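Local coordinates for protein MdcE (Pseudomonas aeruginosa, PDB 5VIP) that probably serves as the gamma subunit of a biotin-independent malonate decarboxylase, which with the beta subunit decarboxylates malonyl groups carried on an acyl carrier protein, at residues A[22-34]-A[232-244]. Sequence-based numbering, arbitrary orientation.
Sequences ASRGLAWFQALAG and VEVPSTADLVRVR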
loop_
_atom_site.group_PDB
_atom_site.type_symbol
_atom_site.label_atom_id
_atom_site.label_comp_id
_atom_site.label_asym_id
_atom_site.label_seq_id
_atom_site.Cartn_x
_atom_site.Cartn_y
_atom_site.Cartn_z
ATOM N N ALA A 22 8.044 17.667 -18.941
ATOM C CA ALA A 22 8.087 17.724 -17.480
ATOM C C ALA A 22 8.443 16.354 -16.899
ATOM O O ALA A 22 9.163 16.258 -15.906
ATOM C CB ALA A 22 6.752 18.214 -16.918
ATOM N N SER A 23 7.943 15.296 -17.528
ATOM C CA SER A 23 8.266 13.932 -17.122
ATOM C C SER A 23 7.826 12.953 -18.192
ATOM O O SER A 23 6.985 13.282 -19.031
ATOM C CB SER A 23 7.579 13.573 -15.802
ATOM O OG SER A 23 6.181 13.458 -16.016
ATOM N N ARG A 24 8.367 11.741 -18.137
ATOM C CA ARG A 24 7.897 10.650 -18.990
ATOM C C ARG A 24 6.418 10.341 -18.806
ATOM O O ARG A 24 5.733 10.003 -19.768
ATOM C CB ARG A 24 8.689 9.372 -18.723
ATOM C CG ARG A 24 10.119 9.417 -19.142
ATOM C CD ARG A 24 10.644 8.010 -19.170
ATOM N NE ARG A 24 12.075 7.957 -19.415
ATOM C CZ ARG A 24 12.796 6.852 -19.297
ATOM N NH1 ARG A 24 12.207 5.718 -18.924
ATOM N NH2 ARG A 24 14.098 6.884 -19.538
ATOM N N GLY A 25 5.925 10.426 -17.569
ATOM C CA GLY A 25 4.517 10.171 -17.330
ATOM C C GLY A 25 3.635 11.127 -18.102
ATOM O O GLY A 25 2.624 10.727 -18.693
ATOM N N LEU A 26 4.016 12.403 -18.099
ATOM C CA LEU A 26 3.267 13.423 -18.822
ATOM C C LEU A 26 3.338 13.186 -20.331
ATOM O O LEU A 26 2.324 13.243 -21.027
ATOM C CB LEU A 26 3.798 14.813 -18.485
ATOM C CG LEU A 26 3.057 15.991 -19.112
ATOM C CD1 LEU A 26 1.561 15.930 -18.799
ATOM C CD2 LEU A 26 3.668 17.296 -18.608
ATOM N N ALA A 27 4.544 12.911 -20.820
ATOM C CA ALA A 27 4.768 12.621 -22.237
ATOM C C ALA A 27 3.891 11.472 -22.713
ATOM O O ALA A 27 3.243 11.561 -23.752
ATOM C CB ALA A 27 6.224 12.304 -22.480
ATOM N N TRP A 28 3.851 10.392 -21.941
ATOM C CA TRP A 28 3.056 9.239 -22.349
ATOM C C TRP A 28 1.568 9.443 -22.147
ATOM O O TRP A 28 0.762 8.901 -22.908
ATOM C CB TRP A 28 3.519 7.993 -21.609
ATOM C CG TRP A 28 4.728 7.397 -22.251
ATOM C CD1 TRP A 28 6.028 7.726 -22.015
ATOM C CD2 TRP A 28 4.744 6.383 -23.261
ATOM N NE1 TRP A 28 6.861 6.967 -22.810
ATOM C CE2 TRP A 28 6.094 6.135 -23.583
ATOM C CE3 TRP A 28 3.747 5.654 -23.920
ATOM C CZ2 TRP A 28 6.475 5.191 -24.537
ATOM C CZ3 TRP A 28 4.128 4.718 -24.874
ATOM C CH2 TRP A 28 5.480 4.495 -25.169
ATOM N N PHE A 29 1.196 10.215 -21.130
ATOM C CA PHE A 29 -0.213 10.541 -20.948
ATOM C C PHE A 29 -0.743 11.279 -22.171
ATOM O O PHE A 29 -1.800 10.939 -22.707
ATOM C CB PHE A 29 -0.432 11.388 -19.697
ATOM C CG PHE A 29 -1.867 11.787 -19.485
ATOM C CD1 PHE A 29 -2.752 10.937 -18.816
ATOM C CD2 PHE A 29 -2.337 13.010 -19.954
ATOM C CE1 PHE A 29 -4.085 11.307 -18.621
ATOM C CE2 PHE A 29 -3.659 13.383 -19.762
ATOM C CZ PHE A 29 -4.536 12.526 -19.096
ATOM N N GLN A 30 -0.002 12.295 -22.592
ATOM C CA GLN A 30 -0.419 13.122 -23.719
ATOM C C GLN A 30 -0.541 12.260 -24.975
ATOM O O GLN A 30 -1.551 12.328 -25.683
ATOM C CB GLN A 30 0.566 14.263 -23.954
ATOM C CG GLN A 30 0.046 15.325 -24.910
ATOM C CD GLN A 30 1.154 16.144 -25.548
ATOM O OE1 GLN A 30 2.292 15.684 -25.675
ATOM N NE2 GLN A 30 0.830 17.373 -25.938
ATOM N N ALA A 31 0.478 11.436 -25.226
ATOM C CA ALA A 31 0.500 10.553 -26.388
ATOM C C ALA A 31 -0.673 9.583 -26.410
ATOM O O ALA A 31 -1.280 9.350 -27.457
ATOM C CB ALA A 31 1.808 9.796 -26.431
ATOM N N LEU A 32 -0.997 9.015 -25.257
ATOM C CA LEU A 32 -2.019 7.978 -25.205
ATOM C C LEU A 32 -3.437 8.543 -25.070
ATOM O O LEU A 32 -4.379 7.987 -25.622
ATOM C CB LEU A 32 -1.731 7.007 -24.051
ATOM C CG LEU A 32 -0.555 6.043 -24.227
ATOM C CD1 LEU A 32 -0.009 5.592 -22.867
ATOM C CD2 LEU A 32 -0.992 4.842 -25.057
ATOM N N ALA A 33 -3.592 9.629 -24.321
ATOM C CA ALA A 33 -4.926 10.133 -24.013
ATOM C C ALA A 33 -5.357 11.217 -24.992
ATOM O O ALA A 33 -6.538 11.339 -25.300
ATOM C CB ALA A 33 -4.984 10.661 -22.585
ATOM N N GLY A 34 -4.397 12.004 -25.469
ATOM C CA GLY A 34 -4.666 12.994 -26.494
ATOM C C GLY A 34 -4.686 14.420 -25.982
ATOM O O GLY A 34 -4.751 15.366 -26.770
ATOM N N VAL A 232 11.800 6.375 -25.687
ATOM C CA VAL A 232 11.048 6.254 -24.449
ATOM C C VAL A 232 10.570 7.613 -23.915
ATOM O O VAL A 232 9.515 7.698 -23.285
ATOM C CB VAL A 232 11.905 5.534 -23.386
ATOM C CG1 VAL A 232 13.150 6.345 -23.062
ATOM C CG2 VAL A 232 11.095 5.255 -22.136
ATOM N N GLU A 233 11.326 8.678 -24.185
ATOM C CA GLU A 233 11.006 9.996 -23.640
ATOM C C GLU A 233 9.797 10.625 -24.331
ATOM O O GLU A 233 8.980 11.282 -23.693
ATOM C CB GLU A 233 12.215 10.929 -23.746
ATOM C CG GLU A 233 13.516 10.362 -23.200
ATOM C CD GLU A 233 13.473 10.060 -21.702
ATOM O OE1 GLU A 233 12.697 10.709 -20.959
ATOM O OE2 GLU A 233 14.240 9.175 -21.265
ATOM N N VAL A 234 9.712 10.458 -25.645
ATOM C CA VAL A 234 8.504 10.799 -26.399
ATOM C C VAL A 234 8.255 9.694 -27.403
ATOM O O VAL A 234 9.003 9.560 -28.379
ATOM C CB VAL A 234 8.607 12.138 -27.158
ATOM C CG1 VAL A 234 7.220 12.747 -27.310
ATOM C CG2 VAL A 234 9.541 13.109 -26.453
ATOM N N PRO A 235 7.205 8.895 -27.173
ATOM C CA PRO A 235 6.980 7.721 -28.015
ATOM C C PRO A 235 6.852 8.063 -29.490
ATOM O O PRO A 235 6.272 9.088 -29.856
ATOM C CB PRO A 235 5.664 7.152 -27.482
ATOM C CG PRO A 235 5.000 8.301 -26.826
ATOM C CD PRO A 235 6.104 9.099 -26.217
ATOM N N SER A 236 7.416 7.201 -30.322
ATOM C CA SER A 236 7.229 7.274 -31.759
ATOM C C SER A 236 5.826 6.772 -32.073
ATOM O O SER A 236 5.144 6.242 -31.192
ATOM C CB SER A 236 8.277 6.434 -32.478
ATOM O OG SER A 236 7.986 5.052 -32.328
ATOM N N THR A 237 5.395 6.930 -33.320
ATOM C CA THR A 237 4.088 6.435 -33.734
ATOM C C THR A 237 4.023 4.926 -33.564
ATOM O O THR A 237 3.012 4.392 -33.112
ATOM C CB THR A 237 3.778 6.801 -35.205
ATOM O OG1 THR A 237 3.924 8.212 -35.384
ATOM C CG2 THR A 237 2.351 6.398 -35.575
ATOM N N ALA A 238 5.113 4.248 -33.921
ATOM C CA ALA A 238 5.197 2.793 -33.801
ATOM C C ALA A 238 5.164 2.359 -32.333
ATOM O O ALA A 238 4.591 1.325 -31.992
ATOM C CB ALA A 238 6.462 2.275 -34.474
ATOM N N ASP A 239 5.806 3.146 -31.479
ATOM C CA ASP A 239 5.790 2.890 -30.043
ATOM C C ASP A 239 4.362 2.946 -29.508
ATOM O O ASP A 239 3.905 2.043 -28.788
ATOM C CB ASP A 239 6.663 3.906 -29.314
ATOM C CG ASP A 239 8.143 3.622 -29.457
ATOM O OD1 ASP A 239 8.509 2.466 -29.764
ATOM O OD2 ASP A 239 8.943 4.554 -29.231
ATOM N N LEU A 240 3.659 4.015 -29.877
ATOM C CA LEU A 240 2.289 4.238 -29.447
ATOM C C LEU A 240 1.418 3.066 -29.889
ATOM O O LEU A 240 0.583 2.573 -29.127
ATOM C CB LEU A 240 1.770 5.567 -30.010
ATOM C CG LEU A 240 0.565 6.249 -29.375
ATOM C CD1 LEU A 240 0.751 6.369 -27.864
ATOM C CD2 LEU A 240 0.355 7.634 -29.999
ATOM N N VAL A 241 1.649 2.600 -31.114
ATOM C CA VAL A 241 0.935 1.451 -31.657
ATOM C C VAL A 241 1.243 0.168 -30.882
ATOM O O VAL A 241 0.344 -0.616 -30.583
ATOM C CB VAL A 241 1.279 1.242 -33.157
ATOM C CG1 VAL A 241 0.738 -0.090 -33.660
ATOM C CG2 VAL A 241 0.736 2.397 -33.981
ATOM N N ARG A 242 2.516 -0.053 -30.567
ATOM C CA ARG A 242 2.894 -1.251 -29.828
ATOM C C ARG A 242 2.299 -1.224 -28.417
ATOM O O ARG A 242 1.793 -2.235 -27.934
ATOM C CB ARG A 242 4.422 -1.410 -29.769
ATOM C CG ARG A 242 5.063 -1.814 -31.114
ATOM C CD ARG A 242 6.567 -2.104 -30.995
ATOM N NE ARG A 242 7.362 -0.881 -31.024
ATOM C CZ ARG A 242 7.859 -0.338 -32.132
ATOM N NH1 ARG A 242 7.656 -0.917 -33.308
ATOM N NH2 ARG A 242 8.563 0.789 -32.067
ATOM N N VAL A 243 2.353 -0.068 -27.764
ATOM C CA VAL A 243 1.841 0.040 -26.398
ATOM C C VAL A 243 0.315 -0.082 -26.364
ATOM O O VAL A 243 -0.231 -0.798 -25.528
ATOM C CB VAL A 243 2.279 1.353 -25.733
ATOM C CG1 VAL A 243 1.526 1.567 -24.398
ATOM C CG2 VAL A 243 3.773 1.338 -25.509
ATOM N N ARG A 244 -0.373 0.587 -27.287
ATOM C CA ARG A 244 -1.829 0.469 -27.362
ATOM C C ARG A 244 -2.251 -0.975 -27.598
ATOM O O ARG A 244 -3.227 -1.450 -27.012
ATOM C CB ARG A 244 -2.398 1.373 -28.460
ATOM C CG ARG A 244 -2.639 2.788 -27.984
ATOM C CD ARG A 244 -3.050 3.726 -29.097
ATOM N NE ARG A 244 -3.287 5.059 -28.554
ATOM C CZ ARG A 244 -3.342 6.170 -29.279
ATOM N NH1 ARG A 244 -3.170 6.113 -30.591
ATOM N NH2 ARG A 244 -3.560 7.339 -28.685
#
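Trp28 anchors helix 24-33 to the loop 232-236 and to 237-244, the first turns of a helix that opens with a Ser236-Asp239 capping box and crosses it at 78°; helix 24-33 also packs on the central mixed sheet through Phe29 and Leu32. The indole NE1 donates to Val232 O at 2.8 Å, with an N-H...O angle of 156°, so the polar atom of this buried ring is satisfied by a loop carbonyl. Pro235 lies over one face of the ring, its CB 3.7 Å from the centroid of the six-membered ring in a CH-pi contact, while Val243 CG2 comes obliquely to CZ3. At one end, Arg24 is shared between two carboxylates. Its NH2 makes a salt bridge to the syn side of Glu233 OE2 at 2.9 Å, tilted out of the carboxylate plane, and NE adds two weak bonds; the bend at chi2 of Glu233 (-63°) curls that carboxylate back to the guanidinium. NH1 forms a salt bridge with Asp176 and a hydrogen bond to Val153 O, and Val232 CG2 sits over one guanidinium face. In the box, Ser236 OG accepts from Asp239 N and Asp239 OD2 from Ser236 N and Thr231 N; OD1 accepts from Glu230 N and salt-bridges Arg242, which also pairs with Glu230. Beyond Leu240 CD1 packed on Leu32 CD2, the extended Arg244 donates NH2 to Leu32 O, 3.2 Å away and 44° above the carbonyl plane.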